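Local coordinates for protein pullulanase (Bacillus acidopullulyticus, PDB 2WAN) that hydrolyses alpha-1,6-glucosidic bonds in pullulan and branched starch-derived polysaccharides, as a starch-debranching glycoside hydrolase, at residues Thr243-Pro246 / Ser247-Gln250; Met738-Trp741 / Asp742-Leu745. One frame throughout, in Å; residues are numbered along the deposited sequence.

How the interactions relate
Interactions 1 and 2 are separate local contacts in different domains of the single chain, their centres about 59 Å apart and their nearest atoms about 48 Å apart. Interaction 1 shapes a beta-hairpin turn in the X25 domain, its centre about 41 Å from the centre of the chain. Interaction 2 starts helix 740-747, which follows the seventh strand of the parallel eight-stranded barrel and begins a few residues after a Ser-His-Asp sequence that probably belongs to the active site, as in other alpha-amylase relatives. A glycerol, probably from the crystallisation liquor, hydrogen-bonds to Met738 N at the edge of interaction 2. Interaction 1 is a turn between two strands, interaction 2 the capped start of a helix.

Interaction 1 of 2, residues Thr243-Pro246 / Ser247-Gln250; sequences TYIP and STNQ
Ile245 and Gln250 face each other where the chain turns back, the CA directions of Thr243-Pro246 and Ser247-Gln250 lying 144° apart. Ile245 N donates to Gln250 O (2.9 Å), in the carbonyl plane. At the other end of the residue, Ile245 O gathers weak bonds from the far side of the turn, among them Asn249 N at 2.7 Å and Thr248 N at 3.3 Å. Pro246 suits the first loop position, where its ring fixes phi and no N-H is lost; Asn249 takes the left-handed helical backbone that asparagine tolerates better than most residues.

Tyr244 CG lies anti to the backbone N (chi1 173°), and the ring runs alongside Asn249, with ring and amide planes 21° apart. Asn249 ND2 donates to Tyr244 OH at 2.8 Å, the hydroxyl lying close to the amide plane, while Tyr244 CE1 rests 3.6 Å from Asn249 CA. A phenylalanine at this place would keep the ring packing but would probably leave the Asn249 amide without its hydroxyl mate and more at liberty to turn. On the other side of the turn, Ile245 CG2 touches Ser247 OG at 3.4 Å, a hydroxyl whose hydrogen bond goes to Asn197 ND2. Thr248 OG1 donates to a lone pair of Gln250 OE1 (2.7 Å) and accepts from Gln250 N, closing an ST turn. Threonine is apt here because its one oxygen can do both.

Tyr224 of strand 223-233 touches both Tyr244 and Asn249, linking the turn to the rest of the domain. Three right-handed helical residues followed by a left-handed one make a classic four-residue beta-hairpin loop, here joining strand 238-245 to the outermost strand 250-253 of an antiparallel sheet in the X25 domain.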
ATOM      1  N   THR A 243      36.135 -14.336  16.534  1.00 27.32           N
ATOM      2  CA  THR A 243      35.945 -12.992  17.055  1.00 26.32           C
ATOM      3  C   THR A 243      36.414 -11.911  16.089  1.00 27.90           C
ATOM      4  O   THR A 243      37.479 -12.026  15.485  1.00 29.30           O
ATOM      5  CB  THR A 243      36.695 -12.829  18.408  1.00 25.61           C
ATOM      6  OG1 THR A 243      36.179 -13.767  19.354  1.00 25.59           O
ATOM      7  CG2 THR A 243      36.532 -11.433  18.962  1.00 26.36           C
ATOM      8  N   TYR A 244      35.608 -10.862  15.947  1.00 26.73           N
ATOM      9  CA  TYR A 244      35.993  -9.691  15.174  1.00 26.72           C
ATOM     10  C   TYR A 244      35.826  -8.436  16.002  1.00 27.68           C
ATOM     11  O   TYR A 244      34.761  -8.208  16.578  1.00 28.84           O
ATOM     12  CB  TYR A 244      35.189  -9.591  13.872  1.00 24.09           C
ATOM     13  CG  TYR A 244      35.417  -8.315  13.097  1.00 24.68           C
ATOM     14  CD1 TYR A 244      36.649  -8.048  12.483  1.00 23.26           C
ATOM     15  CD2 TYR A 244      34.395  -7.364  12.966  1.00 23.72           C
ATOM     16  CE1 TYR A 244      36.855  -6.865  11.762  1.00 23.37           C
ATOM     17  CE2 TYR A 244      34.596  -6.178  12.254  1.00 25.12           C
ATOM     18  CZ  TYR A 244      35.823  -5.938  11.651  1.00 23.78           C
ATOM     19  OH  TYR A 244      36.016  -4.776  10.941  1.00 25.58           O
ATOM     20  N   ILE A 245      36.882  -7.627  16.065  1.00 27.73           N
ATOM     21  CA  ILE A 245      36.852  -6.368  16.819  1.00 28.06           C
ATOM     22  C   ILE A 245      36.827  -5.168  15.874  1.00 26.04           C
ATOM     23  O   ILE A 245      37.825  -4.877  15.214  1.00 27.88           O
ATOM     24  CB  ILE A 245      38.058  -6.234  17.803  1.00 27.63           C
ATOM     25  CG1 ILE A 245      38.288  -7.529  18.599  1.00 29.57           C
ATOM     26  CG2 ILE A 245      37.885  -5.005  18.706  1.00 29.73           C
ATOM     27  CD1 ILE A 245      37.236  -7.842  19.643  1.00 30.89           C
ATOM     28  N   PRO A 246      35.680  -4.468  15.795  1.00 25.66           N
ATOM     29  CA  PRO A 246      35.538  -3.331  14.872  1.00 26.27           C
ATOM     30  C   PRO A 246      36.589  -2.209  15.047  1.00 26.58           C
ATOM     31  O   PRO A 246      37.089  -1.688  14.052  1.00 25.51           O
ATOM     32  CB  PRO A 246      34.120  -2.819  15.165  1.00 26.87           C
ATOM     33  CG  PRO A 246      33.384  -4.046  15.628  1.00 24.11           C
ATOM     34  CD  PRO A 246      34.405  -4.805  16.452  1.00 27.06           C
ATOM     35  N   SER A 247      36.935  -1.860  16.288  1.00 29.98           N
ATOM     36  CA  SER A 247      37.889  -0.757  16.545  1.00 31.82           C
ATOM     37  C   SER A 247      39.258  -0.962  15.886  1.00 31.57           C
ATOM     38  O   SER A 247      39.859  -0.013  15.383  1.00 32.25           O
ATOM     39  CB  SER A 247      38.069  -0.509  18.049  1.00 30.43           C
ATOM     40  OG  SER A 247      38.486  -1.683  18.725  1.00 32.72           O
ATOM     41  N   THR A 248      39.725  -2.208  15.871  1.00 32.09           N
ATOM     42  CA  THR A 248      41.072  -2.536  15.407  1.00 29.98           C
ATOM     43  C   THR A 248      41.090  -3.422  14.154  1.00 30.79           C
ATOM     44  O   THR A 248      42.163  -3.697  13.595  1.00 28.87           O
ATOM     45  CB  THR A 248      41.841  -3.278  16.506  1.00 29.45           C
ATOM     46  OG1 THR A 248      41.139  -4.483  16.838  1.00 29.00           O
ATOM     47  CG2 THR A 248      41.978  -2.413  17.775  1.00 32.07           C
ATOM     48  N   ASN A 249      39.910  -3.882  13.728  1.00 27.91           N
ATOM     49  CA  ASN A 249      39.781  -4.882  12.654  1.00 28.78           C
ATOM     50  C   ASN A 249      40.451  -6.210  12.978  1.00 27.78           C
ATOM     51  O   ASN A 249      40.735  -7.006  12.079  1.00 27.64           O
ATOM     52  CB  ASN A 249      40.304  -4.345  11.320  1.00 28.54           C
ATOM     53  CG  ASN A 249      39.621  -3.071  10.906  1.00 31.11           C
ATOM     54  OD1 ASN A 249      40.279  -2.081  10.592  1.00 30.71           O
ATOM     55  ND2 ASN A 249      38.289  -3.080  10.917  1.00 28.26           N
ATOM     56  N   GLN A 250      40.701  -6.446  14.264  1.00 27.43           N
ATOM     57  CA  GLN A 250      41.370  -7.665  14.704  1.00 27.22           C
ATOM     58  C   GLN A 250      40.465  -8.887  14.602  1.00 26.85           C
ATOM     59  O   GLN A 250      39.258  -8.799  14.831  1.00 27.35           O
ATOM     60  CB  GLN A 250      41.889  -7.516  16.131  1.00 28.24           C
ATOM     61  CG  GLN A 250      43.257  -6.856  16.239  1.00 29.47           C
ATOM     62  CD  GLN A 250      43.635  -6.588  17.684  1.00 36.50           C
ATOM     63  OE1 GLN A 250      42.969  -5.812  18.375  1.00 35.47           O
ATOM     64  NE2 GLN A 250      44.696  -7.244  18.154  1.00 38.26           N
TER

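Interaction 2 of 2, residues Met738-Trp741 / Asp742-Leu745; sequences MTLW and DKIL
Thr739 and Asp742 meet at the first turn of helix 740-747. The threonine hydroxyl is placed between the backbone N and the carbonyl carbon (chi1 71°), which swings Thr739 OG1 over the start of the helix to accept a weak bond from Asp742 N at 3.3 Å. A hydroxyl can accept from Asp742 N and donate to the carbonyl of Arg784 at once, which suits threonine to the N-cap.

Asp742 turns its carboxylate back toward the threonine, CG lying beside the backbone N (chi1 -72°). A water joins the two residues a second time: it accepts from Thr739 N at 2.9 Å and donates to Asp742 OD2 at 2.8 Å. Backbone N-H groups of Lys786 and Gly788 also reach OD2, while OD1 bonds to the hydroxyl of Thr785. This buried carboxylate is thus held by several hydrogen bonds, and its negative charge probably interacts favourably with the helix dipole.

Further along, Leu740 and Ile744 pack one turn apart, Leu740 CG 3.8 Å from Ile744 CD1. The leucine CG stands anti to its own N (chi1 -166°), bringing the branch point across the isoleucine tip. Trp741 meets Leu745 more loosely, CD1 to CD1 4.2 Å apart, with Arg756 of helix 753-769 touching both. Lys743 bends at its second torsion and sends NZ to the carbonyls of Lys694 and Ala696.

With Lys743 N bonded to Thr739 O at 2.8 Å, this is an N-capped helix in which water replaces the direct second bond of a capping box, set after the seventh strand of the catalytic TIM barrel.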
ATOM      1  N   MET A 738      -1.147   3.415 -19.573  1.00 12.05           N
ATOM      2  CA  MET A 738      -2.043   3.631 -20.704  0.50 11.67           C
ATOM      3  C   MET A 738      -3.341   2.819 -20.635  1.00 11.76           C
ATOM      4  O   MET A 738      -3.380   1.736 -20.057  1.00 12.33           O
ATOM      5  CB  MET A 738      -1.288   3.346 -22.004  0.50 14.18           C
ATOM      6  CG  MET A 738       0.058   4.058 -22.054  0.50  7.38           C
ATOM      7  SD  MET A 738       0.987   3.605 -23.534  0.50 14.46           S
ATOM      8  CE  MET A 738      -0.055   4.310 -24.819  0.50 11.41           C
ATOM      9  N   THR A 739      -4.406   3.341 -21.247  1.00 12.29           N
ATOM     10  CA  THR A 739      -5.602   2.515 -21.405  1.00 11.50           C
ATOM     11  C   THR A 739      -5.220   1.391 -22.380  1.00 11.82           C
ATOM     12  O   THR A 739      -4.254   1.532 -23.156  1.00 13.12           O
ATOM     13  CB  THR A 739      -6.803   3.285 -21.968  1.00 11.53           C
ATOM     14  OG1 THR A 739      -6.588   3.596 -23.356  1.00 11.25           O
ATOM     15  CG2 THR A 739      -7.065   4.572 -21.169  1.00 12.83           C
ATOM     16  N   LEU A 740      -5.938   0.274 -22.339  1.00 12.74           N
ATOM     17  CA  LEU A 740      -5.568  -0.841 -23.196  1.00 12.58           C
ATOM     18  C   LEU A 740      -5.682  -0.477 -24.667  1.00 11.00           C
ATOM     19  O   LEU A 740      -4.839  -0.891 -25.461  1.00 12.88           O
ATOM     20  CB  LEU A 740      -6.363  -2.120 -22.867  1.00 11.31           C
ATOM     21  CG  LEU A 740      -5.789  -3.402 -23.499  1.00 11.25           C
ATOM     22  CD1 LEU A 740      -4.292  -3.555 -23.190  1.00 11.09           C
ATOM     23  CD2 LEU A 740      -6.566  -4.670 -23.065  1.00 10.65           C
ATOM     24  N   TRP A 741      -6.686   0.322 -25.025  1.00 11.36           N
ATOM     25  CA  TRP A 741      -6.883   0.708 -26.430  1.00 12.28           C
ATOM     26  C   TRP A 741      -5.651   1.475 -26.924  1.00 13.38           C
ATOM     27  O   TRP A 741      -5.126   1.200 -28.015  1.00 12.70           O
ATOM     28  CB  TRP A 741      -8.191   1.524 -26.627  1.00 12.13           C
ATOM     29  CG  TRP A 741      -8.555   1.697 -28.094  1.00 12.74           C
ATOM     30  CD1 TRP A 741      -8.688   2.869 -28.778  1.00 13.46           C
ATOM     31  CD2 TRP A 741      -8.795   0.640 -29.045  1.00 11.94           C
ATOM     32  NE1 TRP A 741      -9.020   2.612 -30.108  1.00 13.68           N
ATOM     33  CE2 TRP A 741      -9.099   1.252 -30.286  1.00 11.84           C
ATOM     34  CE3 TRP A 741      -8.802  -0.770 -28.958  1.00 10.51           C
ATOM     35  CZ2 TRP A 741      -9.386   0.505 -31.449  1.00 14.38           C
ATOM     36  CZ3 TRP A 741      -9.090  -1.512 -30.105  1.00 12.38           C
ATOM     37  CH2 TRP A 741      -9.377  -0.865 -31.344  1.00 12.66           C
ATOM     38  N   ASP A 742      -5.183   2.404 -26.095  1.00 11.89           N
ATOM     39  CA  ASP A 742      -4.001   3.217 -26.413  1.00 12.88           C
ATOM     40  C   ASP A 742      -2.735   2.362 -26.426  1.00 14.48           C
ATOM     41  O   ASP A 742      -1.871   2.532 -27.296  1.00 14.60           O
ATOM     42  CB  ASP A 742      -3.857   4.348 -25.398  1.00 12.29           C
ATOM     43  CG  ASP A 742      -4.909   5.435 -25.569  1.00 10.95           C
ATOM     44  OD1 ASP A 742      -5.769   5.332 -26.466  1.00 12.64           O
ATOM     45  OD2 ASP A 742      -4.864   6.405 -24.803  1.00 13.10           O
ATOM     46  N   LYS A 743      -2.626   1.461 -25.451  1.00 11.05           N
ATOM     47  CA  LYS A 743      -1.468   0.558 -25.346  1.00 13.10           C
ATOM     48  C   LYS A 743      -1.331  -0.318 -26.591  1.00 12.37           C
ATOM     49  O   LYS A 743      -0.224  -0.481 -27.117  1.00 12.64           O
ATOM     50  CB  LYS A 743      -1.588  -0.322 -24.091  1.00 11.26           C
ATOM     51  CG  LYS A 743      -0.713  -1.566 -24.081  1.00 12.26           C
ATOM     52  CD  LYS A 743       0.787  -1.244 -24.045  1.00 14.18           C
ATOM     53  CE  LYS A 743       1.584  -2.446 -24.544  1.00 14.18           C
ATOM     54  NZ  LYS A 743       3.076  -2.180 -24.526  1.00 15.89           N
ATOM     55  N   ILE A 744      -2.453  -0.874 -27.049  1.00 11.58           N
ATOM     56  CA  ILE A 744      -2.438  -1.766 -28.207  1.00 12.79           C
ATOM     57  C   ILE A 744      -2.144  -0.969 -29.499  1.00 12.62           C
ATOM     58  O   ILE A 744      -1.483  -1.482 -30.404  1.00 14.15           O
ATOM     59  CB  ILE A 744      -3.724  -2.608 -28.312  1.00 12.96           C
ATOM     60  CG1 ILE A 744      -3.805  -3.600 -27.135  1.00 12.22           C
ATOM     61  CG2 ILE A 744      -3.773  -3.354 -29.685  1.00 11.56           C
ATOM     62  CD1 ILE A 744      -5.109  -4.379 -27.081  1.00 13.24           C
ATOM     63  N   LEU A 745      -2.613   0.270 -29.578  1.00 12.84           N
ATOM     64  CA  LEU A 745      -2.218   1.161 -30.697  1.00 14.62           C
ATOM     65  C   LEU A 745      -0.706   1.369 -30.756  1.00 16.33           C
ATOM     66  O   LEU A 745      -0.110   1.427 -31.847  1.00 17.49           O
ATOM     67  CB  LEU A 745      -2.913   2.515 -30.575  1.00 13.35           C
ATOM     68  CG  LEU A 745      -4.256   2.616 -31.284  1.00 20.80           C
ATOM     69  CD1 LEU A 745      -5.055   3.779 -30.699  1.00 24.03           C
ATOM     70  CD2 LEU A 745      -4.059   2.771 -32.824  1.00 22.95           C
TER
HETATM   71  O   HOH W   1      -3.508   5.830 -22.458  1.00 15.66           O